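Local coordinates for protein capsid (Human calicivirus NLV/Boxer/2001/US, PDB 4RDL) that forms the norovirus capsid and, through its protrusion domain, the part described here, binds histo-blood group glycans such as the Lewis y tetrasaccharide, at residues 76-81 / 149-154; 86-91 / 105-110; 101-106 / 189-194. One frame throughout, in Å; residues are numbered along the deposited sequence.

Contact 1 (76-81 / 149-154); sequences RIFNNN and LGTVKL
The carbonyl O of Val152 is approached obliquely by the ring of Phe78, whose CZ lies 4.4 Å away, and the same oxygen accepts a hydrogen bond from the backbone N of Val86. Val86 belongs to strand 83-89, which lies between the two segments in the sheet, so 76-81 and 149-154 meet through side chains that span this middle strand. Phe78 manages it because its CG sits between the backbone N and the carbonyl carbon (chi1 65°), which carries the long flat ring past Asn87. The methyl CG2 of Thr151 then comes within 4.3 Å of Phe78 CE2. These strands belong to a strongly twisted antiparallel sheet: although two steps apart in it, 76-80 and 151-154 are turned by 68°, and their axes approach to 8.7 Å. At the start of 151-154, Gly150 and Thr151 both face Ala146 in a G1 beta bulge, where the positive phi of Gly150 (103°) suits a residue without CB. Farther along, Ile77 CG1 and Leu154 CD2 touch at 4.2 Å, the two branched side chains crossing at about a right angle. Both are buried and apolar, as their surroundings demand: Ile77 also packs on Phe163, and Leu154 on Val136 and Ile138.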
loop_
_atom_site.group_PDB
_atom_site.type_symbol
_atom_site.label_atom_id
_atom_site.label_comp_id
_atom_site.label_asym_id
_atom_site.label_seq_id
_atom_site.Cartn_x
_atom_site.Cartn_y
_atom_site.Cartn_z
ATOM N N ARG A 76 -9.330 -12.236 -15.541
ATOM C CA ARG A 76 -9.773 -13.618 -15.663
ATOM C C ARG A 76 -8.743 -14.405 -16.443
ATOM O O ARG A 76 -8.338 -14.006 -17.532
ATOM C CB ARG A 76 -11.136 -13.693 -16.349
ATOM C CG ARG A 76 -11.829 -15.038 -16.165
ATOM C CD ARG A 76 -13.304 -14.975 -16.611
ATOM N NE ARG A 76 -14.037 -13.928 -15.900
ATOM C CZ ARG A 76 -14.600 -14.084 -14.706
ATOM N NH1 ARG A 76 -14.554 -15.260 -14.096
ATOM N NH2 ARG A 76 -15.218 -13.066 -14.121
ATOM N N ILE A 77 -8.306 -15.519 -15.873
ATOM C CA ILE A 77 -7.334 -16.373 -16.546
ATOM C C ILE A 77 -8.017 -17.148 -17.669
ATOM O O ILE A 77 -9.114 -17.686 -17.495
ATOM C CB ILE A 77 -6.634 -17.317 -15.542
ATOM C CG1 ILE A 77 -5.713 -16.486 -14.637
ATOM C CG2 ILE A 77 -5.835 -18.398 -16.267
ATOM C CD1 ILE A 77 -5.055 -17.263 -13.507
ATOM N N PHE A 78 -7.368 -17.186 -18.828
ATOM C CA PHE A 78 -7.879 -17.929 -19.970
ATOM C C PHE A 78 -6.847 -18.884 -20.535
ATOM O O PHE A 78 -5.662 -18.803 -20.221
ATOM C CB PHE A 78 -8.375 -16.976 -21.065
ATOM C CG PHE A 78 -7.293 -16.128 -21.701
ATOM C CD1 PHE A 78 -6.468 -16.645 -22.695
ATOM C CD2 PHE A 78 -7.140 -14.793 -21.339
ATOM C CE1 PHE A 78 -5.496 -15.858 -23.292
ATOM C CE2 PHE A 78 -6.186 -14.000 -21.934
ATOM C CZ PHE A 78 -5.354 -14.529 -22.911
ATOM N N ASN A 79 -7.318 -19.795 -21.376
ATOM C CA ASN A 79 -6.463 -20.714 -22.102
ATOM C C ASN A 79 -7.034 -20.805 -23.499
ATOM O O ASN A 79 -8.173 -21.232 -23.688
ATOM C CB ASN A 79 -6.456 -22.094 -21.429
ATOM C CG ASN A 79 -5.658 -23.127 -22.202
ATOM O OD1 ASN A 79 -4.551 -22.862 -22.664
ATOM N ND2 ASN A 79 -6.214 -24.319 -22.329
ATOM N N ASN A 80 -6.255 -20.359 -24.474
ATOM C CA ASN A 80 -6.707 -20.340 -25.855
ATOM C C ASN A 80 -5.558 -20.590 -26.808
ATOM O O ASN A 80 -4.488 -20.001 -26.670
ATOM C CB ASN A 80 -7.347 -18.994 -26.177
ATOM C CG ASN A 80 -7.860 -18.924 -27.599
ATOM O OD1 ASN A 80 -7.100 -18.689 -28.536
ATOM N ND2 ASN A 80 -9.160 -19.128 -27.766
ATOM N N ASN A 81 -5.785 -21.465 -27.780
ATOM C CA ASN A 81 -4.793 -21.729 -28.810
ATOM C C ASN A 81 -3.455 -22.165 -28.207
ATOM O O ASN A 81 -2.392 -21.791 -28.700
ATOM C CB ASN A 81 -4.616 -20.488 -29.689
ATOM C CG ASN A 81 -3.909 -20.791 -30.997
ATOM O OD1 ASN A 81 -3.807 -21.946 -31.409
ATOM N ND2 ASN A 81 -3.421 -19.748 -31.660
ATOM N N LEU A 149 -4.446 -3.496 -24.849
ATOM C CA LEU A 149 -5.491 -4.174 -25.618
ATOM C C LEU A 149 -6.353 -5.050 -24.716
ATOM O O LEU A 149 -7.343 -5.627 -25.160
ATOM C CB LEU A 149 -4.880 -5.040 -26.724
ATOM C CG LEU A 149 -4.273 -4.337 -27.934
ATOM C CD1 LEU A 149 -3.135 -3.419 -27.524
ATOM C CD2 LEU A 149 -3.792 -5.364 -28.947
ATOM N N GLY A 150 -5.948 -5.178 -23.455
ATOM C CA GLY A 150 -6.715 -5.925 -22.475
ATOM C C GLY A 150 -6.210 -7.314 -22.115
ATOM O O GLY A 150 -6.850 -8.001 -21.306
ATOM N N THR A 151 -5.083 -7.739 -22.690
ATOM C CA THR A 151 -4.591 -9.098 -22.453
ATOM C C THR A 151 -3.078 -9.192 -22.266
ATOM O O THR A 151 -2.316 -8.459 -22.905
ATOM C CB THR A 151 -5.001 -10.081 -23.584
ATOM O OG1 THR A 151 -4.357 -9.712 -24.810
ATOM C CG2 THR A 151 -6.512 -10.085 -23.786
ATOM N N VAL A 152 -2.653 -10.105 -21.398
ATOM C CA VAL A 152 -1.243 -10.483 -21.307
ATOM C C VAL A 152 -1.116 -12.000 -21.268
ATOM O O VAL A 152 -1.982 -12.699 -20.726
ATOM C CB VAL A 152 -0.532 -9.865 -20.071
ATOM C CG1 VAL A 152 -0.511 -8.349 -20.175
ATOM C CG2 VAL A 152 -1.193 -10.330 -18.772
ATOM N N LYS A 153 -0.039 -12.506 -21.851
ATOM C CA LYS A 153 0.243 -13.933 -21.815
ATOM C C LYS A 153 0.852 -14.318 -20.467
ATOM O O LYS A 153 1.688 -13.586 -19.914
ATOM C CB LYS A 153 1.195 -14.338 -22.954
ATOM C CG LYS A 153 1.668 -15.780 -22.862
ATOM C CD LYS A 153 2.593 -16.157 -24.010
ATOM C CE LYS A 153 3.054 -17.598 -23.882
ATOM N NZ LYS A 153 3.999 -17.984 -24.971
ATOM N N LEU A 154 0.426 -15.468 -19.950
ATOM C CA LEU A 154 1.030 -16.086 -18.774
ATOM C C LEU A 154 1.914 -17.245 -19.213
ATOM O O LEU A 154 1.511 -18.044 -20.055
ATOM C CB LEU A 154 -0.061 -16.622 -17.846
ATOM C CG LEU A 154 -0.608 -15.639 -16.798
ATOM C CD1 LEU A 154 -0.876 -14.241 -17.364
ATOM C CD2 LEU A 154 -1.851 -16.230 -16.135
#

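Contact 2 (86-91 / 105-110); sequences VNLAEL and LGFPDF
Glu90 and Leu105 are joined by the one direct hydrogen bond of this contact, from Leu105 N to Glu90 OE1 (3.0 Å, 155° at the hydrogen). The oxygen is met on its syn side, 18° out of the carboxylate plane. A bend at chi2 (-72°) curls the glutamate back and brings OE1 up to Leu105 N, a reach suited to a long, flexible side chain. Water reinforces the bond: one molecule donates to Glu90 OE1 (2.7 Å) and to Leu105 O, and accepts from Leu91 N. Glu90 OE1 thus has two donors. Apolar contact flanks this network: Leu88 presents both methyls to one ring atom of Phe107, CD1 lying 3.8 Å from CE1, and the two side chains cross at about a right angle; Pro108 CD lies over one face of the same ring. By van der Waals contact alone, Leu91 CD1 also rests 3.8 Å from Leu105 O. Gly106 suits its place, having a positive phi and lying where a CB would crowd Leu91 CD1. With the CA atoms of Glu90 and Leu105 only 6.4 Å apart and no helix or strand between them, the arrangement is consistent with the pinched neck of an omega loop.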
loop_
_atom_site.group_PDB
_atom_site.type_symbol
_atom_site.label_atom_id
_atom_site.label_comp_id
_atom_site.label_asym_id
_atom_site.label_seq_id
_atom_site.Cartn_x
_atom_site.Cartn_y
_atom_site.Cartn_z
ATOM N N VAL A 86 -4.253 -13.573 -19.162
ATOM C CA VAL A 86 -5.247 -12.898 -18.340
ATOM C C VAL A 86 -5.961 -11.825 -19.160
ATOM O O VAL A 86 -5.308 -11.026 -19.853
ATOM C CB VAL A 86 -4.610 -12.259 -17.074
ATOM C CG1 VAL A 86 -5.626 -11.389 -16.347
ATOM C CG2 VAL A 86 -4.066 -13.338 -16.150
ATOM N N ASN A 87 -7.296 -11.834 -19.096
ATOM C CA ASN A 87 -8.111 -10.720 -19.561
ATOM C C ASN A 87 -8.215 -9.713 -18.435
ATOM O O ASN A 87 -8.839 -9.989 -17.409
ATOM C CB ASN A 87 -9.515 -11.200 -19.960
ATOM C CG ASN A 87 -9.506 -12.039 -21.213
ATOM O OD1 ASN A 87 -8.936 -11.646 -22.225
ATOM N ND2 ASN A 87 -10.124 -13.223 -21.144
ATOM N N LEU A 88 -7.607 -8.547 -18.628
ATOM C CA LEU A 88 -7.431 -7.579 -17.551
ATOM C C LEU A 88 -8.676 -6.764 -17.226
ATOM O O LEU A 88 -9.499 -6.467 -18.097
ATOM C CB LEU A 88 -6.281 -6.629 -17.890
ATOM C CG LEU A 88 -4.883 -7.242 -18.006
ATOM C CD1 LEU A 88 -3.914 -6.276 -18.695
ATOM C CD2 LEU A 88 -4.367 -7.646 -16.627
ATOM N N ALA A 89 -8.787 -6.411 -15.949
ATOM C CA ALA A 89 -9.778 -5.472 -15.458
ATOM C C ALA A 89 -9.085 -4.485 -14.520
ATOM O O ALA A 89 -7.906 -4.660 -14.177
ATOM C CB ALA A 89 -10.896 -6.220 -14.719
ATOM N N GLU A 90 -9.802 -3.452 -14.086
ATOM C CA GLU A 90 -9.281 -2.613 -13.007
ATOM C C GLU A 90 -9.267 -3.416 -11.703
ATOM O O GLU A 90 -9.986 -4.414 -11.569
ATOM C CB GLU A 90 -10.115 -1.345 -12.854
ATOM C CG GLU A 90 -10.192 -0.501 -14.119
ATOM C CD GLU A 90 -8.883 0.215 -14.462
ATOM O OE1 GLU A 90 -8.012 0.366 -13.577
ATOM O OE2 GLU A 90 -8.721 0.629 -15.632
ATOM N N LEU A 91 -8.465 -2.975 -10.736
ATOM C CA LEU A 91 -8.266 -3.741 -9.506
ATOM C C LEU A 91 -9.538 -3.919 -8.668
ATOM O O LEU A 91 -9.630 -4.846 -7.869
ATOM C CB LEU A 91 -7.151 -3.122 -8.668
ATOM C CG LEU A 91 -5.763 -3.216 -9.309
ATOM C CD1 LEU A 91 -4.734 -2.445 -8.467
ATOM C CD2 LEU A 91 -5.337 -4.653 -9.477
ATOM N N LEU A 105 -5.107 0.790 -13.960
ATOM C CA LEU A 105 -4.386 1.557 -12.952
ATOM C C LEU A 105 -3.609 0.639 -12.009
ATOM O O LEU A 105 -4.098 -0.429 -11.623
ATOM C CB LEU A 105 -5.337 2.458 -12.165
ATOM C CG LEU A 105 -6.155 3.412 -13.036
ATOM C CD1 LEU A 105 -6.979 4.353 -12.159
ATOM C CD2 LEU A 105 -5.237 4.210 -13.960
ATOM N N GLY A 106 -2.391 1.048 -11.654
ATOM C CA GLY A 106 -1.536 0.269 -10.764
ATOM C C GLY A 106 -0.679 -0.782 -11.465
ATOM O O GLY A 106 0.239 -1.335 -10.868
ATOM N N PHE A 107 -0.972 -1.064 -12.730
ATOM C CA PHE A 107 -0.265 -2.105 -13.472
ATOM C C PHE A 107 1.255 -1.887 -13.383
ATOM O O PHE A 107 1.723 -0.765 -13.523
ATOM C CB PHE A 107 -0.719 -2.081 -14.936
ATOM C CG PHE A 107 -0.367 -3.324 -15.709
ATOM C CD1 PHE A 107 -1.260 -4.393 -15.788
ATOM C CD2 PHE A 107 0.841 -3.426 -16.375
ATOM C CE1 PHE A 107 -0.941 -5.539 -16.505
ATOM C CE2 PHE A 107 1.167 -4.568 -17.101
ATOM C CZ PHE A 107 0.275 -5.625 -17.169
ATOM N N PRO A 108 2.034 -2.960 -13.153
ATOM C CA PRO A 108 3.494 -2.796 -13.067
ATOM C C PRO A 108 4.067 -2.046 -14.272
ATOM O O PRO A 108 3.688 -2.328 -15.419
ATOM C CB PRO A 108 4.007 -4.242 -13.064
ATOM C CG PRO A 108 2.899 -5.023 -12.459
ATOM C CD PRO A 108 1.632 -4.371 -12.993
ATOM N N ASP A 109 4.981 -1.107 -14.023
ATOM C CA ASP A 109 5.611 -0.368 -15.122
ATOM C C ASP A 109 7.070 -0.770 -15.351
ATOM O O ASP A 109 7.897 0.032 -15.784
ATOM C CB ASP A 109 5.429 1.155 -14.980
ATOM C CG ASP A 109 6.236 1.758 -13.841
ATOM O OD1 ASP A 109 6.835 1.006 -13.047
ATOM O OD2 ASP A 109 6.254 3.011 -13.735
ATOM N N PHE A 110 7.364 -2.037 -15.088
ATOM C CA PHE A 110 8.664 -2.615 -15.395
ATOM C C PHE A 110 8.598 -3.294 -16.753
ATOM O O PHE A 110 7.809 -4.226 -16.956
ATOM C CB PHE A 110 9.090 -3.591 -14.297
ATOM C CG PHE A 110 9.189 -2.943 -12.948
ATOM C CD1 PHE A 110 10.249 -2.105 -12.651
ATOM C CD2 PHE A 110 8.194 -3.118 -12.001
ATOM C CE1 PHE A 110 10.325 -1.473 -11.418
ATOM C CE2 PHE A 110 8.261 -2.484 -10.768
ATOM C CZ PHE A 110 9.328 -1.661 -10.479
HETATM O O HOH W 1 -6.860 -0.681 -11.349
#

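Contact 3 (101-106 / 189-194); sequences SPAPLG and PNYGSN
This is a buried loop-to-loop contact built on a tyrosine ring, between the connection from strand 83-89 to strand 113-121 and the one from strand 167-177 to strand 213-220. Pro102 makes a CH-pi contact with Tyr191: its CB stands over one ring face, 4.1 Å from the centroid and 15° off the normal. The opposite face is taken by Pro189 CB, 3.7 Å above the plane and offset toward the rim, so the ring is held between two prolines, rigid residues whose flat rings of CH groups suit an aromatic face. Ala103 adds its methyl obliquely, CB lying 3.8 Å from Tyr191 CD1; a small side chain fits this close approach. Where the tyrosine side chain leaves its backbone, CB lies 3.4 Å from Pro102 O. CG is set beside the backbone N and anti to the carbonyl carbon (chi1 -61°), which aims the ring at the 101-106 loop. Two overlapping turns present this residue. Asn190 is the centre of an inverse gamma turn, and Asn190 to Ser193 form a type I beta turn closed by Ser193 N to Asn190 O at 3.1 Å. His148 links the loops as well, through a backbone hydrogen bond to Tyr191 and a bond from ND1 to Ser101 O. The result is a proline-aromatic sandwich, one proline from each loop, carried on the second residue of a type I beta turn.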
loop_
_atom_site.group_PDB
_atom_site.type_symbol
_atom_site.label_atom_id
_atom_site.label_comp_id
_atom_site.label_asym_id
_atom_site.label_seq_id
_atom_site.Cartn_x
_atom_site.Cartn_y
_atom_site.Cartn_z
ATOM N N SER A 101 -6.283 4.277 -21.182
ATOM C CA SER A 101 -5.087 4.645 -20.418
ATOM C C SER A 101 -4.112 3.525 -20.755
ATOM O O SER A 101 -4.525 2.540 -21.356
ATOM C CB SER A 101 -5.360 4.764 -18.914
ATOM O OG SER A 101 -5.565 3.505 -18.301
ATOM N N PRO A 102 -2.813 3.665 -20.420
ATOM C CA PRO A 102 -1.906 2.684 -21.034
ATOM C C PRO A 102 -2.200 1.247 -20.614
ATOM O O PRO A 102 -1.957 0.326 -21.391
ATOM C CB PRO A 102 -0.527 3.118 -20.529
ATOM C CG PRO A 102 -0.686 4.565 -20.198
ATOM C CD PRO A 102 -2.083 4.706 -19.679
ATOM N N ALA A 103 -2.714 1.069 -19.400
ATOM C CA ALA A 103 -3.048 -0.240 -18.871
ATOM C C ALA A 103 -3.923 0.030 -17.664
ATOM O O ALA A 103 -4.109 1.191 -17.289
ATOM C CB ALA A 103 -1.767 -0.991 -18.457
ATOM N N PRO A 104 -4.487 -1.022 -17.052
ATOM C CA PRO A 104 -5.264 -0.765 -15.835
ATOM C C PRO A 104 -4.441 -0.009 -14.788
ATOM O O PRO A 104 -3.212 -0.157 -14.723
ATOM C CB PRO A 104 -5.590 -2.171 -15.337
ATOM C CG PRO A 104 -5.607 -3.009 -16.588
ATOM C CD PRO A 104 -4.501 -2.445 -17.438
ATOM N N LEU A 105 -5.107 0.790 -13.960
ATOM C CA LEU A 105 -4.386 1.557 -12.952
ATOM C C LEU A 105 -3.609 0.639 -12.009
ATOM O O LEU A 105 -4.098 -0.429 -11.623
ATOM C CB LEU A 105 -5.337 2.458 -12.165
ATOM C CG LEU A 105 -6.155 3.412 -13.036
ATOM C CD1 LEU A 105 -6.979 4.353 -12.159
ATOM C CD2 LEU A 105 -5.237 4.210 -13.960
ATOM N N GLY A 106 -2.391 1.048 -11.654
ATOM C CA GLY A 106 -1.536 0.269 -10.764
ATOM C C GLY A 106 -0.679 -0.782 -11.465
ATOM O O GLY A 106 0.239 -1.335 -10.868
ATOM N N PRO A 189 7.329 -0.259 -20.550
ATOM C CA PRO A 189 6.660 -1.428 -21.142
ATOM C C PRO A 189 5.994 -1.066 -22.468
ATOM O O PRO A 189 5.457 0.034 -22.606
ATOM C CB PRO A 189 5.599 -1.797 -20.092
ATOM C CG PRO A 189 6.134 -1.222 -18.800
ATOM C CD PRO A 189 6.818 0.058 -19.206
ATOM N N ASN A 190 6.018 -1.991 -23.426
ATOM C CA ASN A 190 5.335 -1.796 -24.702
ATOM C C ASN A 190 3.857 -2.170 -24.572
ATOM O O ASN A 190 3.411 -3.209 -25.067
ATOM C CB ASN A 190 6.018 -2.622 -25.790
ATOM C CG ASN A 190 5.555 -2.251 -27.173
ATOM O OD1 ASN A 190 5.235 -1.097 -27.440
ATOM N ND2 ASN A 190 5.513 -3.232 -28.068
ATOM N N TYR A 191 3.096 -1.310 -23.901
ATOM C CA TYR A 191 1.726 -1.631 -23.501
ATOM C C TYR A 191 0.781 -1.978 -24.647
ATOM O O TYR A 191 -0.124 -2.795 -24.481
ATOM C CB TYR A 191 1.114 -0.464 -22.733
ATOM C CG TYR A 191 1.809 -0.087 -21.446
ATOM C CD1 TYR A 191 1.528 -0.753 -20.253
ATOM C CD2 TYR A 191 2.701 0.975 -21.411
ATOM C CE1 TYR A 191 2.146 -0.389 -19.069
ATOM C CE2 TYR A 191 3.322 1.343 -20.237
ATOM C CZ TYR A 191 3.042 0.666 -19.072
ATOM O OH TYR A 191 3.662 1.059 -17.917
ATOM N N GLY A 192 0.970 -1.322 -25.793
ATOM C CA GLY A 192 0.099 -1.504 -26.942
ATOM C C GLY A 192 0.583 -2.541 -27.937
ATOM O O GLY A 192 0.090 -2.603 -29.068
ATOM N N SER A 193 1.543 -3.365 -27.526
ATOM C CA SER A 193 2.032 -4.442 -28.383
ATOM C C SER A 193 2.477 -3.869 -29.738
ATOM O O SER A 193 3.091 -2.799 -29.785
ATOM C CB SER A 193 0.951 -5.520 -28.536
ATOM O OG SER A 193 1.387 -6.610 -29.330
ATOM N N ASN A 194 2.173 -4.560 -30.836
ATOM C CA ASN A 194 2.515 -4.033 -32.163
ATOM C C ASN A 194 1.366 -3.273 -32.822
ATOM O O ASN A 194 1.468 -2.859 -33.983
ATOM C CB ASN A 194 2.999 -5.145 -33.101
ATOM C CG ASN A 194 4.274 -5.814 -32.610
ATOM O OD1 ASN A 194 5.054 -5.224 -31.862
ATOM N ND2 ASN A 194 4.489 -7.056 -33.030
#

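The three contacts lie on the same side of the chain's centre: contact 2 is about 13 Å from contact 1 and 8 Å from contact 3, centre to centre. Strand 83-89 pairs with both strands of contact 1 and supplies the first segment of contact 2. Along the chain, contact 2 is nested within the loop closed by contact 1, whereas contacts 1 and 3 alternate. Contacts 2 and 3 share Leu105 and Gly106. Contact 1 stays within the sheet, contact 2 leads from it to the loop, and contact 3 joins that loop to another, in what is probably the P2 subdomain. The side chain of Leu154 lies about 12 Å from a bound fucose, near that site without lining it.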